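Methylxanthine N1-demethylase NdmA (Pseudomonas putida, PDB 6ICN) catalyses the N1-demethylation of caffeine to theobromine and formaldehyde, as a Rieske non-haem iron oxygenase that consumes dioxygen and NADH. Local coordinates at residues Arg181-Phe186 with Ile333-Trp338; Val211-Phe216 with Ala328-Ile333; Pro54-Leu59 with Lys86-Thr91; Ala75-Cys80 with Asp130-Glu135. All coordinates share one frame; numbering follows the deposited sequence.

Interaction 1: Arg181-Phe186 with Ile333-Trp338. With CFF (caffeine), chain F.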
# COMPACT_ATOMS: atom_id res chain seq x y z
N ARG A 181 5.10 23.56 -23.39
CA ARG A 181 6.21 23.65 -22.44
C ARG A 181 7.22 22.53 -22.67
O ARG A 181 8.43 22.73 -22.49
CB ARG A 181 5.68 23.65 -21.00
CG ARG A 181 4.84 24.90 -20.69
CD ARG A 181 5.36 25.52 -19.46
NE ARG A 181 4.52 26.53 -18.82
CZ ARG A 181 4.90 27.80 -18.65
NH1 ARG A 181 6.07 28.21 -19.12
NH2 ARG A 181 4.11 28.64 -17.99
N ARG A 182 6.75 21.35 -23.10
CA ARG A 182 7.66 20.25 -23.38
C ARG A 182 8.54 20.58 -24.58
O ARG A 182 9.75 20.34 -24.55
CB ARG A 182 6.87 18.96 -23.61
CG ARG A 182 7.67 17.70 -23.30
CD ARG A 182 8.52 17.25 -24.48
NE ARG A 182 9.56 16.33 -24.03
CZ ARG A 182 10.72 16.70 -23.48
NH1 ARG A 182 11.00 18.01 -23.33
NH2 ARG A 182 11.60 15.78 -23.08
N TRP A 183 7.94 21.13 -25.64
CA TRP A 183 8.71 21.51 -26.82
C TRP A 183 9.80 22.51 -26.45
O TRP A 183 10.97 22.34 -26.81
CB TRP A 183 7.76 22.10 -27.88
CG TRP A 183 8.40 22.32 -29.25
CD1 TRP A 183 8.26 21.50 -30.34
CD2 TRP A 183 9.24 23.41 -29.68
NE1 TRP A 183 8.96 22.01 -31.42
CE2 TRP A 183 9.56 23.19 -31.04
CE3 TRP A 183 9.72 24.57 -29.05
CZ2 TRP A 183 10.38 24.06 -31.77
CZ3 TRP A 183 10.53 25.44 -29.79
CH2 TRP A 183 10.85 25.18 -31.14
N GLU A 184 9.43 23.55 -25.69
CA GLU A 184 10.42 24.56 -25.31
C GLU A 184 11.51 23.96 -24.44
O GLU A 184 12.69 24.32 -24.58
CB GLU A 184 9.72 25.73 -24.61
CG GLU A 184 8.73 26.42 -25.52
CD GLU A 184 8.19 27.70 -24.96
OE1 GLU A 184 8.83 28.25 -24.04
OE2 GLU A 184 7.11 28.14 -25.41
N ASN A 185 11.17 23.01 -23.56
CA ASN A 185 12.19 22.35 -22.76
C ASN A 185 13.18 21.58 -23.65
O ASN A 185 14.39 21.59 -23.39
CB ASN A 185 11.52 21.42 -21.74
CG ASN A 185 12.52 20.54 -21.00
OD1 ASN A 185 12.59 19.34 -21.25
ND2 ASN A 185 13.31 21.14 -20.11
N PHE A 186 12.69 20.94 -24.71
CA PHE A 186 13.57 20.12 -25.53
C PHE A 186 14.57 20.95 -26.32
O PHE A 186 15.71 20.51 -26.52
CB PHE A 186 12.73 19.25 -26.47
CG PHE A 186 13.49 18.10 -27.05
CD1 PHE A 186 14.24 18.26 -28.21
CD2 PHE A 186 13.47 16.85 -26.43
CE1 PHE A 186 14.96 17.20 -28.75
CE2 PHE A 186 14.20 15.79 -26.96
CZ PHE A 186 14.93 15.96 -28.12
N ILE A 333 11.06 32.28 -28.10
CA ILE A 333 10.33 33.46 -28.54
C ILE A 333 9.75 33.24 -29.93
O ILE A 333 8.57 33.52 -30.18
CB ILE A 333 11.25 34.69 -28.52
CG1 ILE A 333 11.68 35.02 -27.09
CG2 ILE A 333 10.54 35.89 -29.12
CD1 ILE A 333 12.90 35.96 -27.03
N GLN A 334 10.57 32.70 -30.84
CA GLN A 334 10.13 32.51 -32.21
C GLN A 334 9.07 31.42 -32.30
O GLN A 334 8.12 31.53 -33.09
CB GLN A 334 11.33 32.19 -33.09
CG GLN A 334 12.33 33.36 -33.22
CD GLN A 334 11.66 34.66 -33.66
OE1 GLN A 334 10.88 34.68 -34.61
NE2 GLN A 334 11.95 35.76 -32.96
N TYR A 335 9.21 30.36 -31.49
CA TYR A 335 8.19 29.32 -31.40
C TYR A 335 6.84 29.91 -30.98
O TYR A 335 5.82 29.66 -31.62
CB TYR A 335 8.64 28.26 -30.40
CG TYR A 335 7.69 27.10 -30.18
CD1 TYR A 335 7.45 26.18 -31.19
CD2 TYR A 335 7.08 26.90 -28.95
CE1 TYR A 335 6.60 25.09 -30.99
CE2 TYR A 335 6.24 25.81 -28.73
CZ TYR A 335 6.01 24.92 -29.74
OH TYR A 335 5.16 23.85 -29.53
N ARG A 336 6.82 30.68 -29.88
CA ARG A 336 5.58 31.26 -29.41
C ARG A 336 4.96 32.19 -30.45
O ARG A 336 3.74 32.21 -30.62
CB ARG A 336 5.84 32.01 -28.10
CG ARG A 336 6.22 31.08 -26.94
CD ARG A 336 6.59 31.85 -25.68
NE ARG A 336 6.88 30.91 -24.59
CZ ARG A 336 6.93 31.21 -23.30
NH1 ARG A 336 6.72 32.45 -22.87
NH2 ARG A 336 7.21 30.25 -22.42
N LYS A 337 5.81 32.93 -31.17
CA LYS A 337 5.33 33.84 -32.21
C LYS A 337 4.64 33.07 -33.33
O LYS A 337 3.54 33.45 -33.77
CB LYS A 337 6.51 34.64 -32.77
CG LYS A 337 6.13 35.60 -33.90
CD LYS A 337 7.34 36.41 -34.31
CE LYS A 337 7.04 37.24 -35.55
NZ LYS A 337 8.21 38.08 -35.91
N TRP A 338 5.26 31.98 -33.80
CA TRP A 338 4.64 31.20 -34.87
C TRP A 338 3.34 30.55 -34.40
O TRP A 338 2.34 30.57 -35.12
CB TRP A 338 5.61 30.15 -35.40
CG TRP A 338 5.24 29.61 -36.77
CD1 TRP A 338 4.13 29.90 -37.52
CD2 TRP A 338 6.01 28.69 -37.55
NE1 TRP A 338 4.17 29.23 -38.73
CE2 TRP A 338 5.32 28.48 -38.77
CE3 TRP A 338 7.23 28.04 -37.34
CZ2 TRP A 338 5.80 27.62 -39.75
CZ3 TRP A 338 7.72 27.20 -38.32
CH2 TRP A 338 7.00 26.99 -39.52
N1 CFF F . 17.63 16.64 -25.40
C2 CFF F . 18.89 16.77 -25.95
C10 CFF F . 16.76 17.80 -25.32
C6 CFF F . 17.21 15.46 -24.94
N3 CFF F . 19.71 15.70 -26.02
O11 CFF F . 19.26 17.83 -26.36
C12 CFF F . 21.05 15.83 -26.60
C4 CFF F . 19.29 14.50 -25.55
C5 CFF F . 18.05 14.37 -25.02
N9 CFF F . 19.89 13.30 -25.50
O13 CFF F . 16.11 15.35 -24.46
N7 CFF F . 17.90 13.08 -24.66
C8 CFF F . 19.02 12.43 -24.95
C14 CFF F . 16.86 12.27 -24.05
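The axes of 181-186 and 333-338 run nearly antiparallel, at 150°, and come no nearer than 11.0 Å, with Glu184 and Tyr335 facing each other; large side chains span the gap. Trp183 and Tyr335 do so by an offset stack: the six-membered ring of the indole and the phenol ring have their centroids 3.6 Å apart and planes only 3° from parallel. CZ3 of Trp183 sits over CG of Tyr335 at 3.3 Å, while CE1 of Tyr335 reaches back over the indole beside CD2. Both residues hold CG anti to the backbone N, which sends each ring across the gap. The phenol OH reaches the carbonyl oxygen of Pro248. Replacing Trp183 by an alanine would probably bare one face of the Tyr335 ring and free it to shift. Alongside the stack, Arg336 grips the Glu184 carboxylate side-on. Its NE meets OE2 of Glu184 at 2.9 Å, almost straight (172°) and in the guanidinium plane, whereas NH2 meets OE1 of Glu184 at 3.0 Å in a more bent bond. Glu184 OE1 is also bonded to Ser332 OG. At the C-terminal end of 181-186, Phe186 lays its ring face against caffeine, with C10 above the ring centre. NH1 of Arg181 comes within 4.0 Å of NH2 of Arg336, but both arginines form salt bridges with Glu323, Arg181 NH2 also bonds to the carbonyl oxygen of Pro316, and Arg83 of the second subunit lies close by. The two carboxylates probably offset this cluster of positive charge, allowing arginines from two subunits to gather beside a buried aromatic stack.

Interaction 2: Val211-Phe216 with Ala328-Ile333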
# COMPACT_ATOMS: atom_id res chain seq x y z
N VAL A 211 21.03 31.67 -32.71
CA VAL A 211 21.13 31.01 -34.01
C VAL A 211 20.07 31.54 -34.98
O VAL A 211 18.96 31.88 -34.55
CB VAL A 211 21.02 29.49 -33.86
CG1 VAL A 211 22.03 28.98 -32.84
CG2 VAL A 211 19.61 29.08 -33.47
N PRO A 212 20.36 31.62 -36.27
CA PRO A 212 19.30 31.91 -37.24
C PRO A 212 18.32 30.75 -37.33
O PRO A 212 18.69 29.58 -37.15
CB PRO A 212 20.05 32.11 -38.56
CG PRO A 212 21.36 31.45 -38.37
CD PRO A 212 21.68 31.49 -36.91
N MET A 213 17.05 31.08 -37.56
CA MET A 213 15.97 30.10 -37.62
C MET A 213 15.17 30.31 -38.90
O MET A 213 14.74 31.44 -39.18
CB MET A 213 15.03 30.22 -36.41
CG MET A 213 15.71 30.00 -35.09
SD MET A 213 14.61 30.35 -33.70
CE MET A 213 13.49 28.92 -33.82
N ASP A 214 14.96 29.24 -39.65
CA ASP A 214 14.19 29.26 -40.88
C ASP A 214 12.88 28.53 -40.71
O ASP A 214 12.83 27.47 -40.06
CB ASP A 214 14.96 28.60 -42.03
CG ASP A 214 16.31 29.23 -42.26
OD1 ASP A 214 16.44 30.46 -42.06
OD2 ASP A 214 17.24 28.49 -42.65
N ARG A 215 11.82 29.07 -41.31
CA ARG A 215 10.57 28.35 -41.51
C ARG A 215 10.55 27.82 -42.94
O ARG A 215 10.76 28.57 -43.89
CB ARG A 215 9.35 29.22 -41.28
CG ARG A 215 9.30 30.03 -39.99
CD ARG A 215 7.99 30.74 -39.98
NE ARG A 215 7.78 31.61 -38.82
CZ ARG A 215 6.68 32.32 -38.64
NH1 ARG A 215 6.55 33.10 -37.57
NH2 ARG A 215 5.71 32.27 -39.55
N PHE A 216 10.30 26.52 -43.08
CA PHE A 216 10.23 25.93 -44.41
C PHE A 216 9.33 24.70 -44.34
O PHE A 216 9.56 23.82 -43.50
CB PHE A 216 11.62 25.56 -44.92
CG PHE A 216 11.64 25.09 -46.34
CD1 PHE A 216 11.54 26.00 -47.38
CD2 PHE A 216 11.75 23.74 -46.64
CE1 PHE A 216 11.55 25.57 -48.70
CE2 PHE A 216 11.77 23.31 -47.96
CZ PHE A 216 11.66 24.23 -48.98
N ALA A 328 18.81 35.12 -25.11
CA ALA A 328 19.13 33.71 -25.27
C ALA A 328 17.89 32.84 -25.49
O ALA A 328 18.03 31.66 -25.82
CB ALA A 328 19.89 33.20 -24.04
N ASP A 329 16.70 33.38 -25.27
CA ASP A 329 15.45 32.64 -25.45
C ASP A 329 14.94 32.67 -26.88
O ASP A 329 13.75 32.42 -27.09
CB ASP A 329 14.36 33.22 -24.54
CG ASP A 329 14.63 32.97 -23.07
OD1 ASP A 329 15.14 31.87 -22.75
OD2 ASP A 329 14.33 33.86 -22.26
N LYS A 330 15.80 32.99 -27.86
CA LYS A 330 15.33 33.19 -29.24
C LYS A 330 14.42 32.06 -29.73
O LYS A 330 13.35 32.32 -30.29
CB LYS A 330 16.50 33.34 -30.20
CG LYS A 330 15.98 33.60 -31.63
CD LYS A 330 17.07 33.79 -32.64
CE LYS A 330 16.46 34.02 -34.02
NZ LYS A 330 17.54 34.21 -35.01
N VAL A 331 14.84 30.81 -29.54
CA VAL A 331 14.05 29.69 -30.05
C VAL A 331 12.65 29.70 -29.43
O VAL A 331 11.64 29.59 -30.14
CB VAL A 331 14.78 28.36 -29.80
CG1 VAL A 331 13.87 27.19 -30.14
CG2 VAL A 331 16.08 28.27 -30.63
N SER A 332 12.57 29.85 -28.10
CA SER A 332 11.28 29.95 -27.43
C SER A 332 10.43 31.11 -27.95
O SER A 332 9.22 30.98 -28.18
CB SER A 332 11.52 30.11 -25.92
OG SER A 332 10.34 30.51 -25.29
N ILE A 333 11.06 32.28 -28.10
CA ILE A 333 10.33 33.46 -28.54
C ILE A 333 9.75 33.24 -29.93
O ILE A 333 8.57 33.52 -30.18
CB ILE A 333 11.25 34.69 -28.52
CG1 ILE A 333 11.68 35.02 -27.09
CG2 ILE A 333 10.54 35.89 -29.12
CD1 ILE A 333 12.90 35.96 -27.03
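Lys330 is fully extended, every torsion from chi1 (-178°) outward near 180°, and this carries its ammonium across to the backbone of Val211; Met213 instead bends at its last torsion (chi3 72°), folding CE back against Val331. The contact joins the first turn of helix 330-348 to the lead-in of edge strand 214-216 in the seven-stranded antiparallel sheet of the C-terminal oxygenase domain. NZ of Lys330 donates to the carbonyl oxygen of Val211 at 2.8 Å, approaching from above the carbonyl plane. The same nitrogen forms a salt bridge with Glu363, whose OE1 also accepts from the backbone N of Met213, linking the C-terminal tail to both segments. A methionine in place of Lys330 would probably leave the Val211 carbonyl and the Glu363 carboxylate without their shared cationic partner. Next to the lysine, the Met213 side chain crosses that of Val331 at about a right angle, and Phe220 and Phe222 of the adjoining strand also touch the Met213 side chain. Its sulfur lies against the helix backbone as well as the valine branch: SD of Met213 is 3.8 Å from CA of Val331 and 4.0 Å from its CG2.

Interaction 3: Pro54-Leu59 with Lys86-Thr91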
# COMPACT_ATOMS: atom_id res chain seq x y z
N PRO A 54 -9.03 -3.49 -29.45
CA PRO A 54 -8.98 -2.02 -29.43
C PRO A 54 -8.16 -1.44 -28.29
O PRO A 54 -7.92 -2.10 -27.28
CB PRO A 54 -10.45 -1.63 -29.24
CG PRO A 54 -11.03 -2.82 -28.42
CD PRO A 54 -10.34 -4.02 -29.04
N LEU A 55 -7.76 -0.19 -28.45
CA LEU A 55 -7.02 0.54 -27.42
C LEU A 55 -7.67 1.90 -27.24
O LEU A 55 -7.83 2.63 -28.22
CB LEU A 55 -5.54 0.70 -27.80
CG LEU A 55 -4.71 1.66 -26.92
CD1 LEU A 55 -4.64 1.09 -25.50
CD2 LEU A 55 -3.30 1.94 -27.49
N ALA A 56 -8.04 2.25 -26.00
CA ALA A 56 -8.51 3.60 -25.70
C ALA A 56 -7.33 4.57 -25.67
O ALA A 56 -6.30 4.31 -25.04
CB ALA A 56 -9.23 3.62 -24.34
N VAL A 57 -7.49 5.72 -26.34
CA VAL A 57 -6.52 6.80 -26.31
C VAL A 57 -7.28 8.11 -26.12
O VAL A 57 -8.50 8.18 -26.31
CB VAL A 57 -5.65 6.88 -27.57
CG1 VAL A 57 -4.91 5.54 -27.78
CG2 VAL A 57 -6.51 7.22 -28.80
N LYS A 58 -6.55 9.15 -25.71
CA LYS A 58 -7.12 10.47 -25.48
C LYS A 58 -6.24 11.51 -26.15
O LYS A 58 -5.01 11.46 -26.03
CB LYS A 58 -7.26 10.79 -23.98
CG LYS A 58 -7.87 12.17 -23.73
CD LYS A 58 -7.98 12.47 -22.22
CE LYS A 58 -9.21 11.85 -21.62
NZ LYS A 58 -9.31 12.20 -20.17
N LEU A 59 -6.88 12.43 -26.87
CA LEU A 59 -6.17 13.43 -27.66
C LEU A 59 -6.97 14.71 -27.58
O LEU A 59 -8.16 14.71 -27.93
CB LEU A 59 -6.01 12.96 -29.11
CG LEU A 59 -5.55 14.04 -30.08
CD1 LEU A 59 -4.15 14.51 -29.69
CD2 LEU A 59 -5.52 13.46 -31.49
N LYS A 86 -18.30 2.20 -24.04
CA LYS A 86 -16.99 2.37 -24.67
C LYS A 86 -16.67 1.18 -25.58
O LYS A 86 -16.58 0.03 -25.13
CB LYS A 86 -15.90 2.55 -23.62
CG LYS A 86 -15.97 3.91 -22.96
CD LYS A 86 -14.70 4.25 -22.18
CE LYS A 86 -14.81 5.66 -21.60
NZ LYS A 86 -15.80 5.73 -20.46
N LEU A 87 -16.51 1.48 -26.87
CA LEU A 87 -16.03 0.50 -27.84
C LEU A 87 -14.64 -0.05 -27.50
O LEU A 87 -14.30 -1.15 -27.96
CB LEU A 87 -16.00 1.14 -29.24
CG LEU A 87 -17.38 1.65 -29.70
CD1 LEU A 87 -17.21 2.42 -31.03
CD2 LEU A 87 -18.42 0.54 -29.82
N SER A 88 -13.85 0.67 -26.70
CA SER A 88 -12.53 0.19 -26.30
C SER A 88 -12.62 -1.01 -25.35
O SER A 88 -11.59 -1.66 -25.11
CB SER A 88 -11.72 1.31 -25.65
OG SER A 88 -12.41 1.90 -24.54
N LEU A 89 -13.80 -1.30 -24.81
CA LEU A 89 -13.99 -2.53 -24.05
C LEU A 89 -14.50 -3.66 -24.93
O LEU A 89 -14.82 -4.74 -24.42
CB LEU A 89 -14.96 -2.29 -22.88
CG LEU A 89 -14.47 -1.31 -21.80
CD1 LEU A 89 -15.45 -1.35 -20.63
CD2 LEU A 89 -13.06 -1.64 -21.34
N GLY A 90 -14.54 -3.45 -26.24
CA GLY A 90 -15.06 -4.42 -27.19
C GLY A 90 -13.98 -5.27 -27.83
O GLY A 90 -12.89 -5.46 -27.29
N THR A 91 -14.29 -5.79 -29.03
CA THR A 91 -13.47 -6.78 -29.69
C THR A 91 -13.45 -6.53 -31.20
O THR A 91 -14.46 -6.13 -31.78
CB THR A 91 -14.00 -8.20 -29.40
OG1 THR A 91 -13.11 -9.19 -29.95
CG2 THR A 91 -15.33 -8.39 -30.01
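Pro54, preceded by a cis peptide bond, turns its ring onto the backbone of residues 87-91, which begin with the 3-10 turn 87-89. CB of Pro54 lies 4.0 Å from CA of Ser88, in the middle of the turn, and nearly as close to the carbonyl oxygen of Leu87. At the tip of the ring, CG of Pro54 reaches in among carbonyl oxygens, its C-H groups set against them, 3.4 Å from O of Gly90 and 3.6 Å from O of Ser88. CD of Pro54 closes the ring back toward the backbone N and also rests on O of Gly90, at 3.4 Å, with CA of Thr91 a little farther off.

This packing belongs to the Rieske domain. Strand 55-59 is an outermost strand of its six-stranded sheet, and the turn follows the first cluster-binding loop, with the end of the Leu87 side chain touching Cys80 and Cys99, both of the cluster pocket. The turn is held in shape by its own backbone bonds, including Gly90 N to the carbonyl oxygen of Leu87 at 2.9 Å.

One residue into the strand, the methyl of Ala56 meets Ser88, its CB lying 3.6 Å from both CB and OG of that serine. The Ser88 hydroxyl sits between the backbone N and the carbonyl carbon, and its hydrogen-bonding partner is Asp78. Ala56 also touches Asp78, while Val65 of the next strand packs against Pro54 and Ser88 alike. At the far side of the turn, Leu89 packs on Ser313 of the third subunit.

Interaction 4: Ala75-Cys80 with Asp130-Glu135. With FES (Fe2/s2 (inorganic) cluster), chain D.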
# COMPACT_ATOMS: atom_id res chain seq x y z
N ALA A 75 -9.36 4.97 -36.26
CA ALA A 75 -9.68 5.71 -35.05
C ALA A 75 -11.15 6.15 -35.08
O ALA A 75 -11.60 6.76 -36.06
CB ALA A 75 -8.75 6.92 -34.89
N MET A 76 -11.89 5.83 -34.01
CA MET A 76 -13.29 6.23 -33.87
C MET A 76 -13.46 6.91 -32.51
O MET A 76 -12.65 6.72 -31.61
CB MET A 76 -14.26 5.03 -33.94
CG MET A 76 -14.21 4.21 -35.19
SD MET A 76 -15.41 2.88 -35.02
CE MET A 76 -14.65 1.68 -36.12
N ARG A 77 -14.53 7.68 -32.36
CA ARG A 77 -14.89 8.10 -31.00
C ARG A 77 -15.19 6.88 -30.15
O ARG A 77 -15.88 5.95 -30.58
CB ARG A 77 -16.09 9.03 -31.02
CG ARG A 77 -16.34 9.67 -29.66
CD ARG A 77 -17.41 10.77 -29.75
NE ARG A 77 -17.23 11.65 -30.91
CZ ARG A 77 -16.44 12.71 -30.90
NH1 ARG A 77 -15.75 13.03 -29.82
NH2 ARG A 77 -16.33 13.46 -31.97
N ASP A 78 -14.69 6.89 -28.90
CA ASP A 78 -14.86 5.74 -28.02
C ASP A 78 -16.22 5.76 -27.33
O ASP A 78 -16.34 5.84 -26.11
CB ASP A 78 -13.73 5.71 -27.00
CG ASP A 78 -13.66 4.40 -26.26
OD1 ASP A 78 -14.36 3.45 -26.66
OD2 ASP A 78 -12.89 4.32 -25.28
N ARG A 79 -17.28 5.67 -28.14
CA ARG A 79 -18.64 5.84 -27.62
C ARG A 79 -19.61 5.25 -28.63
O ARG A 79 -19.79 5.81 -29.72
CB ARG A 79 -18.94 7.31 -27.38
CG ARG A 79 -20.29 7.56 -26.74
CD ARG A 79 -20.52 9.06 -26.52
NE ARG A 79 -21.87 9.25 -26.02
CZ ARG A 79 -22.86 9.83 -26.69
NH1 ARG A 79 -22.66 10.35 -27.90
NH2 ARG A 79 -24.06 9.90 -26.13
N CYS A 80 -20.23 4.12 -28.27
CA CYS A 80 -21.18 3.47 -29.16
C CYS A 80 -22.42 4.33 -29.37
O CYS A 80 -22.92 4.98 -28.44
CB CYS A 80 -21.57 2.11 -28.57
SG CYS A 80 -22.72 1.15 -29.58
N ASP A 130 -18.37 8.81 -35.14
CA ASP A 130 -17.38 9.61 -35.87
C ASP A 130 -16.08 8.84 -36.00
O ASP A 130 -15.64 8.17 -35.06
CB ASP A 130 -17.09 10.94 -35.16
CG ASP A 130 -18.26 11.90 -35.19
OD1 ASP A 130 -19.14 11.79 -36.08
OD2 ASP A 130 -18.29 12.78 -34.32
N ARG A 131 -15.46 8.90 -37.18
CA ARG A 131 -14.13 8.36 -37.37
C ARG A 131 -13.19 9.49 -37.79
O ARG A 131 -13.63 10.57 -38.21
CB ARG A 131 -14.11 7.21 -38.39
CG ARG A 131 -14.57 7.53 -39.79
CD ARG A 131 -13.38 7.58 -40.74
NE ARG A 131 -13.02 8.96 -41.03
CZ ARG A 131 -11.84 9.38 -41.49
NH1 ARG A 131 -10.85 8.52 -41.73
NH2 ARG A 131 -11.66 10.67 -41.71
N PHE A 132 -11.90 9.24 -37.63
CA PHE A 132 -10.88 10.27 -37.80
C PHE A 132 -9.72 9.71 -38.59
O PHE A 132 -9.37 8.52 -38.46
CB PHE A 132 -10.37 10.79 -36.44
CG PHE A 132 -11.47 11.29 -35.56
CD1 PHE A 132 -11.93 12.59 -35.69
CD2 PHE A 132 -12.09 10.44 -34.66
CE1 PHE A 132 -12.97 13.05 -34.91
CE2 PHE A 132 -13.14 10.88 -33.88
CZ PHE A 132 -13.58 12.20 -34.00
N ASP A 133 -9.10 10.58 -39.38
CA ASP A 133 -7.88 10.22 -40.09
C ASP A 133 -6.87 9.62 -39.12
O ASP A 133 -6.56 10.19 -38.07
CB ASP A 133 -7.28 11.45 -40.79
CG ASP A 133 -7.95 11.74 -42.14
OD1 ASP A 133 -9.10 11.29 -42.34
OD2 ASP A 133 -7.33 12.40 -42.99
N CYS A 134 -6.38 8.43 -39.48
CA CYS A 134 -5.53 7.63 -38.60
C CYS A 134 -4.53 6.87 -39.46
O CYS A 134 -4.93 6.16 -40.38
CB CYS A 134 -6.38 6.64 -37.79
SG CYS A 134 -5.41 5.66 -36.62
N GLU A 135 -3.24 7.00 -39.15
CA GLU A 135 -2.17 6.35 -39.90
C GLU A 135 -1.05 5.91 -38.98
O GLU A 135 -0.72 6.60 -38.00
CB GLU A 135 -1.54 7.27 -40.96
CG GLU A 135 -2.49 7.75 -42.01
CD GLU A 135 -2.81 6.68 -43.04
OE1 GLU A 135 -1.98 5.76 -43.22
OE2 GLU A 135 -3.89 6.77 -43.65
FE1 FES D . -23.04 -0.60 -28.00
FE2 FES D . -25.51 -1.30 -27.27
S1 FES D . -24.17 0.22 -26.30
S2 FES D . -24.29 -2.20 -28.86
O HOH W 1 -9.54 5.91 -39.20
O HOH W 2 -19.47 9.86 -32.62
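Antiparallel pairing of strands 72-77 and 131-137 forms part of the six-stranded sheet of the Rieske domain, and the first of the two runs on into the loop that carries cluster ligand Cys80. Met76 and Arg131 face each other as a non-hydrogen-bonded pair. Beside them, Phe132 N donates to the carbonyl oxygen of Ala75 and Arg77 N donates to that of Asp130, each at 3.0 Å. A water extends the ladder past Ala75, accepting from its N and donating to O of Phe132. Beyond the last backbone bond, the Arg77 and Asp130 side chains lie side by side. NH2 of Arg77 points in its guanidinium plane at OD2 of Asp130, 3.1 Å away and nearly straight (169°), using the anti lone pair of that oxygen. A bend at chi3 (-44°) brings NH2 back toward the neighbouring strand, where it also meets the edge of the Phe132 ring, 3.6 Å from CZ. The guanidinium has a second carboxylate partner, Glu62, through NH1. On the face with Phe132, CB of Ala75 packs 3.8 Å from CB of Cys134. Farther along the chain, SG of Cys80 binds an iron of the [2Fe-2S] cluster at 2.4 Å, together with Cys99. In the sheet, strand 62-69 pairs with the other edge of 72-77 and strand 140-144 with that of 131-137, Ile143 of 140-144 touching Ala75, Phe132 and Cys134, while Tyr106 of strand 105-106 touches both Met76 and Cys80.

The four contacts form two clusters, on opposite sides of the chain's centre. Interactions 3 and 4, centres about 10 Å apart, come first along the chain, their segments alternating within the Rieske domain; they meet where Ser88 and Asp78 probably hydrogen-bond, and both reach the six-stranded sheet. Interactions 1 and 2 follow in the C-terminal oxygenase domain, 2 nested inside the loop closed by 1, centres about 9 Å apart, sharing helix 330-348 and Ile333. Centres of different clusters lie 30 to 39 Å apart. Interactions 1 and 2 touch the second subunit, Asp329 of interaction 2 hydrogen-bonding its cluster ligand His82, consistent with electron transfer between subunits, as in related Rieske oxygenases; 3 and 4 touch the third.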